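Local atomic coordinates of putative branched-chain amino acid transport system substrate-binding protein (Rhodopseudomonas palustris, PDB entry 3TX6), a protein that binds 3-(4-hydroxyphenyl)pyruvic acid and probably delivers this and related aromatic acids to an ABC transporter for uptake. Residues 78-83 with 143-148; 93-98 with 314-319; 100-103 with 107-110. All blocks are in the same frame, centred on the assembly; numbering follows the deposited sequence.

Interaction 1 (78-83 with 143-148); sequences VTPPTV and YSDSYG. With ENO (3-(4-hydroxy-phenyl)pyruvic acid), chain D.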
ATOM      1  N   VAL A  78      -3.863  -4.185   5.474  1.00 13.42           N
ATOM      2  CA  VAL A  78      -4.261  -5.127   4.430  1.00 14.81           C
ATOM      3  C   VAL A  78      -5.720  -4.824   4.080  1.00 13.37           C
ATOM      4  O   VAL A  78      -6.400  -4.093   4.815  1.00 13.25           O
ATOM      5  CB  VAL A  78      -3.993  -6.603   4.796  1.00 15.32           C
ATOM      6  CG1 VAL A  78      -2.493  -6.899   4.773  1.00 16.24           C
ATOM      7  CG2 VAL A  78      -4.643  -6.958   6.146  1.00 15.95           C
ATOM      8  N   THR A  79      -6.155  -5.326   2.921  1.00 14.60           N
ATOM      9  CA  THR A  79      -7.437  -4.888   2.361  1.00 14.63           C
ATOM     10  C   THR A  79      -8.670  -5.190   3.208  1.00 14.33           C
ATOM     11  O   THR A  79      -9.478  -4.281   3.396  1.00 14.75           O
ATOM     12  CB  THR A  79      -7.608  -5.356   0.895  1.00 15.61           C
ATOM     13  OG1 THR A  79      -6.530  -4.799   0.126  1.00 17.38           O
ATOM     14  CG2 THR A  79      -8.952  -4.931   0.327  1.00 17.13           C
ATOM     15  N   PRO A  80      -8.822  -6.410   3.746  1.00 14.99           N
ATOM     16  CA  PRO A  80     -10.092  -6.686   4.449  1.00 15.82           C
ATOM     17  C   PRO A  80     -10.380  -5.734   5.641  1.00 15.69           C
ATOM     18  O   PRO A  80     -11.472  -5.177   5.722  1.00 16.39           O
ATOM     19  CB  PRO A  80      -9.959  -8.177   4.851  1.00 20.78           C
ATOM     20  CG  PRO A  80      -9.094  -8.726   3.745  1.00 19.70           C
ATOM     21  CD  PRO A  80      -8.057  -7.639   3.559  1.00 17.22           C
ATOM     22  N   PRO A  81      -9.414  -5.511   6.528  1.00 14.57           N
ATOM     23  CA  PRO A  81      -9.721  -4.552   7.613  1.00 14.40           C
ATOM     24  C   PRO A  81      -9.854  -3.086   7.102  1.00 13.57           C
ATOM     25  O   PRO A  81     -10.482  -2.245   7.756  1.00 14.72           O
ATOM     26  CB  PRO A  81      -8.539  -4.716   8.556  1.00 15.12           C
ATOM     27  CG  PRO A  81      -7.441  -5.264   7.723  1.00 15.53           C
ATOM     28  CD  PRO A  81      -8.126  -6.160   6.718  1.00 15.97           C
ATOM     29  N   THR A  82      -9.202  -2.754   5.978  1.00 12.71           N
ATOM     30  CA  THR A  82      -9.242  -1.399   5.417  1.00 12.82           C
ATOM     31  C   THR A  82     -10.647  -1.102   4.883  1.00 13.57           C
ATOM     32  O   THR A  82     -11.183   0.023   5.068  1.00 13.72           O
ATOM     33  CB  THR A  82      -8.182  -1.221   4.320  1.00 12.82           C
ATOM     34  OG1 THR A  82      -6.901  -1.421   4.894  1.00 12.87           O
ATOM     35  CG2 THR A  82      -8.196   0.185   3.686  1.00 14.07           C
ATOM     36  N   VAL A  83     -11.277  -2.104   4.264  1.00 14.70           N
ATOM     37  CA  VAL A  83     -12.679  -1.982   3.878  1.00 14.31           C
ATOM     38  C   VAL A  83     -13.554  -1.668   5.101  1.00 15.54           C
ATOM     39  O   VAL A  83     -14.399  -0.756   5.061  1.00 16.47           O
ATOM     40  CB  VAL A  83     -13.162  -3.212   3.099  1.00 14.46           C
ATOM     41  CG1 VAL A  83     -14.690  -3.208   2.953  1.00 16.80           C
ATOM     42  CG2 VAL A  83     -12.469  -3.285   1.707  1.00 16.79           C
ATOM     43  N   TYR A 143      -4.529 -14.275  -3.691  1.00 21.18           N
ATOM     44  CA  TYR A 143      -5.522 -14.532  -2.639  1.00 20.49           C
ATOM     45  C   TYR A 143      -6.909 -14.724  -3.173  1.00 24.00           C
ATOM     46  O   TYR A 143      -7.326 -14.082  -4.155  1.00 25.11           O
ATOM     47  CB  TYR A 143      -5.625 -13.405  -1.605  1.00 23.66           C
ATOM     48  CG  TYR A 143      -4.368 -13.057  -0.849  1.00 22.73           C
ATOM     49  CD1 TYR A 143      -3.537 -14.032  -0.321  1.00 27.09           C
ATOM     50  CD2 TYR A 143      -4.083 -11.738  -0.549  1.00 21.02           C
ATOM     51  CE1 TYR A 143      -2.416 -13.685   0.401  1.00 24.00           C
ATOM     52  CE2 TYR A 143      -2.966 -11.384   0.162  1.00 23.45           C
ATOM     53  CZ  TYR A 143      -2.142 -12.367   0.675  1.00 23.70           C
ATOM     54  OH  TYR A 143      -1.028 -12.017   1.386  1.00 22.45           O
ATOM     55  N   SER A 144      -7.656 -15.552  -2.447  1.00 24.31           N
ATOM     56  CA  SER A 144      -9.094 -15.761  -2.658  1.00 25.27           C
ATOM     57  C   SER A 144      -9.905 -14.711  -1.873  1.00 28.32           C
ATOM     58  O   SER A 144     -10.774 -15.032  -1.072  1.00 32.61           O
ATOM     59  CB  SER A 144      -9.486 -17.189  -2.256  1.00 29.31           C
ATOM     60  OG  SER A 144      -9.068 -17.482  -0.939  1.00 35.87           O
ATOM     61  N   ASP A 145      -9.583 -13.441  -2.062  1.00 22.04           N
ATOM     62  CA  ASP A 145     -10.367 -12.345  -1.432  1.00 22.14           C
ATOM     63  C   ASP A 145     -10.254 -11.069  -2.297  1.00 19.99           C
ATOM     64  O   ASP A 145      -9.713 -11.133  -3.387  1.00 24.19           O
ATOM     65  CB  ASP A 145      -9.956 -12.153   0.035  1.00 23.14           C
ATOM     66  CG  ASP A 145      -8.570 -11.523   0.224  1.00 24.04           C
ATOM     67  OD1 ASP A 145      -7.962 -11.035  -0.722  1.00 28.24           O
ATOM     68  OD2 ASP A 145      -8.055 -11.592   1.350  1.00 36.43           O
ATOM     69  N   SER A 146     -10.746  -9.943  -1.795  0.50 22.77           N
ATOM     70  CA  SER A 146     -10.862  -8.713  -2.590  0.50 25.32           C
ATOM     71  C   SER A 146      -9.522  -8.271  -3.182  0.50 23.40           C
ATOM     72  O   SER A 146      -9.467  -7.862  -4.340  0.50 24.46           O
ATOM     73  CB  SER A 146     -11.502  -7.587  -1.772  0.50 28.09           C
ATOM     74  OG  SER A 146     -10.799  -7.356  -0.564  0.50 33.26           O
ATOM     75  N   TYR A 147      -8.441  -8.375  -2.409  1.00 21.39           N
ATOM     76  CA  TYR A 147      -7.119  -7.984  -2.911  1.00 18.65           C
ATOM     77  C   TYR A 147      -6.712  -8.877  -4.086  1.00 20.07           C
ATOM     78  O   TYR A 147      -6.254  -8.379  -5.128  1.00 18.19           O
ATOM     79  CB  TYR A 147      -6.054  -8.063  -1.802  1.00 18.93           C
ATOM     80  CG  TYR A 147      -4.655  -7.626  -2.251  1.00 17.56           C
ATOM     81  CD1 TYR A 147      -4.328  -6.271  -2.423  1.00 18.23           C
ATOM     82  CD2 TYR A 147      -3.670  -8.575  -2.551  1.00 17.30           C
ATOM     83  CE1 TYR A 147      -3.066  -5.890  -2.847  1.00 18.04           C
ATOM     84  CE2 TYR A 147      -2.392  -8.187  -2.963  1.00 17.97           C
ATOM     85  CZ  TYR A 147      -2.102  -6.847  -3.145  1.00 16.03           C
ATOM     86  OH  TYR A 147      -0.859  -6.410  -3.545  1.00 17.57           O
ATOM     87  N   GLY A 148      -6.827 -10.190  -3.916  1.00 19.11           N
ATOM     88  CA  GLY A 148      -6.532 -11.101  -5.039  1.00 18.19           C
ATOM     89  C   GLY A 148      -7.440 -10.927  -6.254  1.00 20.84           C
ATOM     90  O   GLY A 148      -6.989 -11.082  -7.374  1.00 20.89           O
TER
HETATM   91  O4  ENO D 386      -3.648  -4.638   0.660  1.00 19.20           O
HETATM   92  C9  ENO D 386      -0.639  -3.143   1.244  1.00 16.67           C
HETATM   93  C8  ENO D 386      -0.023  -1.974   0.847  1.00 17.51           C
HETATM   94  C7  ENO D 386       0.447  -1.813  -0.466  1.00 17.59           C
HETATM   95  C6  ENO D 386       0.192  -2.816  -1.381  1.00 16.77           C
HETATM   96  C5  ENO D 386      -0.411  -4.008  -0.991  1.00 18.95           C
HETATM   97  C4  ENO D 386      -0.851  -4.183   0.332  1.00 16.72           C
HETATM   98  O3  ENO D 386       1.037  -0.605  -0.816  1.00 25.70           O
HETATM   99  C3  ENO D 386      -1.442  -5.488   0.785  1.00 20.31           C
HETATM  100  C2  ENO D 386      -2.915  -5.626   0.833  1.00 19.53           C
HETATM  101  C1  ENO D 386      -3.450  -6.926   1.214  1.00 19.53           C
HETATM  102  O2  ENO D 386      -4.690  -7.036   1.310  1.00 18.36           O
HETATM  103  O1  ENO D 386      -2.680  -7.909   1.431  1.00 20.01           O

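Interaction 2 (93-98 with 314-319); sequences QVPHIA and EAIRKA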
ATOM      1  N   GLN A  93     -18.782   9.962   9.145  1.00 13.84           N
ATOM      2  CA  GLN A  93     -18.400  11.184   8.450  1.00 13.27           C
ATOM      3  C   GLN A  93     -17.073  11.764   8.926  1.00 14.52           C
ATOM      4  O   GLN A  93     -16.979  12.929   9.334  1.00 14.29           O
ATOM      5  CB  GLN A  93     -19.550  12.228   8.512  1.00 13.75           C
ATOM      6  CG  GLN A  93     -20.896  11.660   8.057  1.00 15.11           C
ATOM      7  CD  GLN A  93     -21.939  12.740   8.071  1.00 16.04           C
ATOM      8  OE1 GLN A  93     -22.550  13.054   9.132  1.00 22.49           O
ATOM      9  NE2 GLN A  93     -22.129  13.348   6.931  1.00 16.63           N
ATOM     10  N   VAL A  94     -16.066  10.909   8.899  1.00 13.54           N
ATOM     11  CA  VAL A  94     -14.725  11.246   9.316  1.00 14.38           C
ATOM     12  C   VAL A  94     -13.756  10.914   8.161  1.00 13.36           C
ATOM     13  O   VAL A  94     -13.804   9.845   7.610  1.00 12.38           O
ATOM     14  CB  VAL A  94     -14.319  10.459  10.572  1.00 14.21           C
ATOM     15  CG1 VAL A  94     -12.870  10.832  10.994  1.00 15.06           C
ATOM     16  CG2 VAL A  94     -15.313  10.710  11.708  1.00 17.15           C
ATOM     17  N   PRO A  95     -12.844  11.852   7.831  1.00 12.66           N
ATOM     18  CA  PRO A  95     -11.851  11.542   6.808  1.00 11.24           C
ATOM     19  C   PRO A  95     -11.066  10.295   7.159  1.00 12.29           C
ATOM     20  O   PRO A  95     -10.584  10.133   8.293  1.00 12.88           O
ATOM     21  CB  PRO A  95     -10.946  12.773   6.794  1.00 13.32           C
ATOM     22  CG  PRO A  95     -11.874  13.893   7.250  1.00 14.65           C
ATOM     23  CD  PRO A  95     -12.765  13.260   8.268  1.00 13.83           C
ATOM     24  N   HIS A  96     -10.875   9.458   6.150  1.00 12.28           N
ATOM     25  CA  HIS A  96     -10.143   8.210   6.279  1.00 11.90           C
ATOM     26  C   HIS A  96      -9.053   8.150   5.261  1.00 11.88           C
ATOM     27  O   HIS A  96      -9.307   8.254   4.052  1.00 12.22           O
ATOM     28  CB  HIS A  96     -11.141   7.052   6.068  1.00 11.09           C
ATOM     29  CG  HIS A  96     -10.477   5.719   5.904  1.00 12.14           C
ATOM     30  ND1 HIS A  96     -10.927   4.776   5.020  1.00 12.16           N
ATOM     31  CD2 HIS A  96      -9.361   5.166   6.549  1.00 13.45           C
ATOM     32  CE1 HIS A  96     -10.121   3.700   5.093  1.00 14.01           C
ATOM     33  NE2 HIS A  96      -9.160   3.938   6.019  1.00 13.39           N
ATOM     34  N   ILE A  97      -7.811   7.975   5.727  1.00 13.11           N
ATOM     35  CA  ILE A  97      -6.695   7.733   4.825  1.00 12.10           C
ATOM     36  C   ILE A  97      -6.301   6.247   4.929  1.00 13.20           C
ATOM     37  O   ILE A  97      -5.809   5.776   5.980  1.00 12.15           O
ATOM     38  CB  ILE A  97      -5.481   8.632   5.143  1.00 12.05           C
ATOM     39  CG1 ILE A  97      -5.842  10.097   4.985  1.00 13.46           C
ATOM     40  CG2 ILE A  97      -4.355   8.287   4.215  1.00 14.00           C
ATOM     41  CD1 ILE A  97      -4.773  11.102   5.438  1.00 14.66           C
ATOM     42  N   ALA A  98      -6.617   5.500   3.871  1.00 12.69           N
ATOM     43  CA  ALA A  98      -6.358   4.074   3.786  1.00 13.49           C
ATOM     44  C   ALA A  98      -4.869   3.813   3.614  1.00 12.07           C
ATOM     45  O   ALA A  98      -4.223   4.476   2.799  1.00 12.73           O
ATOM     46  CB  ALA A  98      -7.185   3.437   2.660  1.00 15.41           C
ATOM     47  N   GLU A 314     -15.260  18.199   7.679  1.00 14.67           N
ATOM     48  CA  GLU A 314     -15.725  18.576   6.367  1.00 15.39           C
ATOM     49  C   GLU A 314     -14.668  19.399   5.616  1.00 15.31           C
ATOM     50  O   GLU A 314     -14.458  19.201   4.433  1.00 16.21           O
ATOM     51  CB  GLU A 314     -17.057  19.325   6.490  1.00 16.64           C
ATOM     52  CG  GLU A 314     -17.592  19.877   5.192  1.00 19.77           C
ATOM     53  CD  GLU A 314     -18.102  18.818   4.235  1.00 18.50           C
ATOM     54  OE1 GLU A 314     -18.127  17.619   4.562  1.00 20.19           O
ATOM     55  OE2 GLU A 314     -18.545  19.217   3.139  1.00 25.34           O
ATOM     56  N   ALA A 315     -13.999  20.313   6.301  1.00 14.39           N
ATOM     57  CA  ALA A 315     -12.982  21.167   5.662  1.00 14.37           C
ATOM     58  C   ALA A 315     -11.773  20.317   5.242  1.00 15.69           C
ATOM     59  O   ALA A 315     -11.173  20.586   4.201  1.00 15.77           O
ATOM     60  CB  ALA A 315     -12.553  22.317   6.568  1.00 16.38           C
ATOM     61  N   ILE A 316     -11.434  19.293   6.029  0.50 14.92           N
ATOM     62  CA  ILE A 316     -10.405  18.357   5.602  0.50 13.85           C
ATOM     63  C   ILE A 316     -10.829  17.643   4.321  0.50 13.62           C
ATOM     64  O   ILE A 316     -10.045  17.517   3.371  0.50 15.21           O
ATOM     65  CB  ILE A 316     -10.032  17.360   6.709  0.50 13.71           C
ATOM     66  CG1 ILE A 316      -9.345  18.127   7.845  0.50 13.75           C
ATOM     67  CG2 ILE A 316      -9.169  16.217   6.163  0.50 14.09           C
ATOM     68  CD1 ILE A 316      -9.039  17.297   9.067  0.50 13.30           C
ATOM     69  N   ARG A 317     -12.052  17.118   4.329  1.00 15.34           N
ATOM     70  CA  ARG A 317     -12.601  16.445   3.131  1.00 14.05           C
ATOM     71  C   ARG A 317     -12.463  17.322   1.887  1.00 14.03           C
ATOM     72  O   ARG A 317     -12.004  16.871   0.838  1.00 16.49           O
ATOM     73  CB  ARG A 317     -14.050  16.070   3.319  1.00 14.87           C
ATOM     74  CG  ARG A 317     -14.625  15.197   2.206  1.00 15.22           C
ATOM     75  CD  ARG A 317     -16.117  14.861   2.417  1.00 14.86           C
ATOM     76  NE  ARG A 317     -17.027  15.996   2.246  1.00 17.22           N
ATOM     77  CZ  ARG A 317     -17.522  16.404   1.073  1.00 19.69           C
ATOM     78  NH1 ARG A 317     -17.152  15.822  -0.057  1.00 22.95           N
ATOM     79  NH2 ARG A 317     -18.352  17.431   1.009  1.00 26.36           N
ATOM     80  N   LYS A 318     -12.893  18.568   1.999  1.00 15.52           N
ATOM     81  CA  LYS A 318     -12.814  19.476   0.855  1.00 16.15           C
ATOM     82  C   LYS A 318     -11.353  19.810   0.501  1.00 15.57           C
ATOM     83  O   LYS A 318     -11.023  19.912  -0.679  1.00 16.78           O
ATOM     84  CB  LYS A 318     -13.610  20.766   1.096  1.00 18.24           C
ATOM     85  CG  LYS A 318     -15.102  20.553   1.246  1.00 22.68           C
ATOM     86  CD  LYS A 318     -15.790  20.127  -0.036  1.00 33.46           C
ATOM     87  CE  LYS A 318     -17.262  20.549  -0.064  1.00 42.97           C
ATOM     88  NZ  LYS A 318     -17.949  20.087  -1.314  1.00 62.27           N
ATOM     89  N   ALA A 319     -10.486  19.928   1.499  1.00 16.36           N
ATOM     90  CA  ALA A 319      -9.073  20.253   1.260  1.00 15.72           C
ATOM     91  C   ALA A 319      -8.327  19.133   0.562  1.00 16.03           C
ATOM     92  O   ALA A 319      -7.409  19.383  -0.235  1.00 16.88           O
ATOM     93  CB  ALA A 319      -8.397  20.661   2.527  1.00 15.57           C
TER

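Interaction 3 (100-103 with 107-110); sequences APLP and ERAK. With ENO (3-(4-hydroxy-phenyl)pyruvic acid), chain D.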
ATOM      1  N   ALA A 100      -3.898   0.492   2.842  1.00 13.44           N
ATOM      2  CA  ALA A 100      -3.921  -0.665   1.951  1.00 13.85           C
ATOM      3  C   ALA A 100      -4.828  -0.328   0.802  1.00 14.39           C
ATOM      4  O   ALA A 100      -5.708   0.484   0.960  1.00 15.55           O
ATOM      5  CB  ALA A 100      -4.461  -1.897   2.653  1.00 14.94           C
ATOM      6  N   PRO A 101      -4.508  -0.848  -0.392  1.00 14.87           N
ATOM      7  CA  PRO A 101      -5.413  -0.592  -1.496  1.00 17.33           C
ATOM      8  C   PRO A 101      -6.774  -1.252  -1.117  1.00 21.69           C
ATOM      9  O   PRO A 101      -6.866  -2.190  -0.299  1.00 22.74           O
ATOM     10  CB  PRO A 101      -4.682  -1.140  -2.706  1.00 21.36           C
ATOM     11  CG  PRO A 101      -3.660  -2.045  -2.210  1.00 17.62           C
ATOM     12  CD  PRO A 101      -3.435  -1.778  -0.750  1.00 15.77           C
ATOM     13  N   LEU A 102      -7.830  -0.646  -1.543  1.00 20.33           N
ATOM     14  CA  LEU A 102      -9.124  -1.230  -1.380  1.00 17.99           C
ATOM     15  C   LEU A 102      -9.961  -0.784  -2.576  1.00 19.62           C
ATOM     16  O   LEU A 102      -9.639   0.240  -3.227  1.00 20.47           O
ATOM     17  CB  LEU A 102      -9.773  -0.740  -0.064  1.00 16.72           C
ATOM     18  CG  LEU A 102     -10.338   0.656  -0.020  1.00 16.66           C
ATOM     19  CD1 LEU A 102     -11.344   0.788   1.122  1.00 15.24           C
ATOM     20  CD2 LEU A 102      -9.180   1.642   0.093  1.00 17.77           C
ATOM     21  N   PRO A 103     -11.022  -1.541  -2.855  1.00 19.91           N
ATOM     22  CA  PRO A 103     -11.989  -1.090  -3.833  1.00 21.19           C
ATOM     23  C   PRO A 103     -12.752   0.122  -3.280  1.00 19.34           C
ATOM     24  O   PRO A 103     -13.530  -0.006  -2.314  1.00 19.91           O
ATOM     25  CB  PRO A 103     -12.922  -2.302  -3.999  1.00 24.90           C
ATOM     26  CG  PRO A 103     -12.245  -3.441  -3.314  1.00 29.38           C
ATOM     27  CD  PRO A 103     -11.384  -2.849  -2.269  1.00 22.10           C
ATOM     28  N   GLU A 107     -19.963   4.130  -2.528  0.50 26.85           N
ATOM     29  CA  GLU A 107     -20.339   4.121  -1.114  0.50 23.47           C
ATOM     30  C   GLU A 107     -19.207   4.507  -0.127  0.50 23.48           C
ATOM     31  O   GLU A 107     -19.448   4.993   0.982  0.50 22.21           O
ATOM     32  CB  GLU A 107     -20.843   2.713  -0.778  0.50 23.22           C
ATOM     33  CG  GLU A 107     -21.624   2.636   0.513  0.50 28.25           C
ATOM     34  CD  GLU A 107     -22.874   3.511   0.485  0.50 32.28           C
ATOM     35  OE1 GLU A 107     -23.337   3.882  -0.627  0.50 36.51           O
ATOM     36  OE2 GLU A 107     -23.388   3.834   1.583  0.50 28.11           O
ATOM     37  N   ARG A 108     -17.978   4.293  -0.549  1.00 18.78           N
ATOM     38  CA  ARG A 108     -16.791   4.573   0.261  1.00 17.50           C
ATOM     39  C   ARG A 108     -16.075   5.867  -0.114  1.00 17.60           C
ATOM     40  O   ARG A 108     -15.194   6.330   0.614  1.00 16.86           O
ATOM     41  CB  ARG A 108     -15.858   3.402   0.095  1.00 17.22           C
ATOM     42  CG  ARG A 108     -16.377   2.108   0.672  1.00 19.98           C
ATOM     43  CD  ARG A 108     -15.498   0.912   0.313  1.00 21.84           C
ATOM     44  NE  ARG A 108     -16.250  -0.293   0.682  1.00 24.46           N
ATOM     45  CZ  ARG A 108     -16.133  -1.462   0.100  1.00 24.52           C
ATOM     46  NH1 ARG A 108     -15.281  -1.613  -0.902  1.00 27.96           N
ATOM     47  NH2 ARG A 108     -16.888  -2.481   0.516  1.00 29.11           N
ATOM     48  N   ALA A 109     -16.382   6.406  -1.279  1.00 16.41           N
ATOM     49  CA  ALA A 109     -15.554   7.466  -1.868  1.00 15.31           C
ATOM     50  C   ALA A 109     -15.645   8.794  -1.163  1.00 15.52           C
ATOM     51  O   ALA A 109     -14.697   9.570  -1.225  1.00 17.93           O
ATOM     52  CB  ALA A 109     -15.857   7.687  -3.347  1.00 18.95           C
ATOM     53  N   LYS A 110     -16.766   9.103  -0.529  1.00 15.17           N
ATOM     54  CA  LYS A 110     -16.898  10.445   0.020  1.00 15.41           C
ATOM     55  C   LYS A 110     -15.853  10.724   1.088  1.00 14.32           C
ATOM     56  O   LYS A 110     -15.251  11.760   1.062  1.00 16.39           O
ATOM     57  CB  LYS A 110     -18.286  10.675   0.582  1.00 17.03           C
ATOM     58  CG  LYS A 110     -18.485  12.110   1.046  1.00 17.90           C
ATOM     59  CD  LYS A 110     -19.927  12.446   1.362  1.00 18.80           C
ATOM     60  CE  LYS A 110     -20.046  13.850   1.977  1.00 21.23           C
ATOM     61  NZ  LYS A 110     -21.420  14.374   2.246  1.00 27.14           N
TER
HETATM   62  O4  ENO D 386      -3.648  -4.638   0.660  1.00 19.20           O
HETATM   63  C9  ENO D 386      -0.639  -3.143   1.244  1.00 16.67           C
HETATM   64  C8  ENO D 386      -0.023  -1.974   0.847  1.00 17.51           C
HETATM   65  C7  ENO D 386       0.447  -1.813  -0.466  1.00 17.59           C
HETATM   66  C6  ENO D 386       0.192  -2.816  -1.381  1.00 16.77           C
HETATM   67  C5  ENO D 386      -0.411  -4.008  -0.991  1.00 18.95           C
HETATM   68  C4  ENO D 386      -0.851  -4.183   0.332  1.00 16.72           C
HETATM   69  O3  ENO D 386       1.037  -0.605  -0.816  1.00 25.70           O
HETATM   70  C3  ENO D 386      -1.442  -5.488   0.785  1.00 20.31           C
HETATM   71  C2  ENO D 386      -2.915  -5.626   0.833  1.00 19.53           C
HETATM   72  C1  ENO D 386      -3.450  -6.926   1.214  1.00 19.53           C
HETATM   73  O2  ENO D 386      -4.690  -7.036   1.310  1.00 18.36           O
HETATM   74  O1  ENO D 386      -2.680  -7.909   1.431  1.00 20.01           O

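Interaction 1 (78-83 with 143-148)
Thr79 meets Ser146 and Tyr147 across the contact by packing alone: its methyl CG2 lies 3.2 Å from Ser146 OG in one of two serine conformers, so that closeness is tentative, and its OG1 approaches Tyr147 CD1 obliquely at 3.7 Å. Beside them the Pro80 and Asp145 side chains cross at about a right angle, CG to OD2 3.9 Å. That carboxylate is engaged elsewhere: OD1 caps the helix starting at Ser146 through weak bonds from the backbone N of Tyr147 and Gly148, and OD2 forms a salt bridge with Arg174.

The two helix starts face each other across the interdomain cleft of a type I periplasmic binding fold, and 3-(4-hydroxy-phenyl)pyruvic acid (ENO) bridges them.

Within these segments the polar contacts to the ligand come from Thr79; Arg174, Ser199, Gln282 and His286 add further bonds. Thr79 N donates an almost straight bond (2.8 Å, 170°) to the carboxylate O2, where the helix N-terminus would probably favour negative charge. Thr79 OG1 lies 2.9 Å from the keto O4, but its one proton may go instead to Pro101 O.

Apolar cover is supplied by Tyr147, whose CG stands anti to the backbone N (chi1 -178°), laying one ring face under ENO C2, 3.6 Å from the plane. An alanine in its place would probably uncover this side of the keto acid and leave Thr222 without its hydroxyl partner. Tyr143 turns its ring edge to ENO O1.

Interaction 2 (93-98 with 314-319)
Pro95 and Arg317 mark the closest backbone approach, with CA atoms 6.2 Å apart, where the chain just ahead of strand 96-98 passes one turn of helix 310-322. The side-chain contact is apolar and small, with 108 Å² buried over both segments. Pro95 presents the outer corner of its ring: CG touches Ile316 CG2 at 3.7 Å in one of the two conformers of Ile316, and CB follows at 3.9 Å from the same methyl. The two side chains cross at about a right angle. In this conformer Ile316 holds CG2, the branch that meets the proline, anti to its backbone N.

Arg317 contributes mainly backbone here, since its side chain runs away from Pro95 to Glu314 one turn earlier. The guanidinium grips that carboxylate side-on, NE to OE1 at 3.0 Å and NH2 to OE2 at 2.8 Å. OE1 lies in the guanidinium plane but is met from 45° above the carboxylate plane, which shows that the two flat groups are not coplanar.

Trp111 also packs on Pro95 and on Glu314. Pro95 pairs by backbone with Ile73 of strand 72-75, while Ile316 reaches Val72 on that strand and Ala301 of helix 282-304, so helix 310-322 packs against helix 282-304 and the end of the sheet at which strands 72-75 and 96-98 begin.

Interaction 3 (100-103 with 107-110)
The guanidinium of Arg108 meets Pro103 at its edge: the carbonyl oxygen lies only 2° out of the guanidinium plane and accepts a hydrogen bond from NH1, Pro103 O to Arg108 NH1 2.8 Å. The bond is moderately bent, with an N-H...O angle of 154°, and NH1 is tilted 15° from the carbonyl plane of Pro103. The proline ring stands alongside, its CB 4.0 Å from NH1.

Aliphatic contact follows the same side chain inward. Arg108 runs extended from CG to NE, a shape that carries the guanidinium back over the intervening residues to Pro103 and brings CD within 4.2 Å of Leu102 CD1. Val83 and Ser86 of helix 79-92 also pack against this arginine, and Arg108 O accepts a bond from Asn90 ND2 on that helix.

At the other end of 100-103 the chain lines the ligand. Pro101 CD comes to 3.2 Å of the keto O4 of 3-(4-hydroxy-phenyl)pyruvic acid, and Ala100 CB to 3.5 Å of the same atom. The segment thus runs from the bound keto acid to a side-chain-to-backbone bond that closes a short loop. It belongs to the connection following strand 96-98, and such loops at the carboxyl ends of parallel strands line the ligand cleft in type I periplasmic binding proteins.

Along the chain, interaction 3 is nested within the loops closed by the other two, while the segments of interactions 1 and 2 alternate. Helix 79-92, which opens with interaction 1, leads through 93-95 into strand 96-98 and then into the loop of interaction 3. The centres of interactions 1 and 3 are about 12 Å apart, and both line the ligand; the competing Thr79-Pro101 pair links them. The centre of interaction 2 lies about 23 Å from that of interaction 1, within the domain of the six-stranded sheet. Interaction 1 instead spans to helix 146-161 of the seven-stranded domain, so the bound acid lies between the two domains.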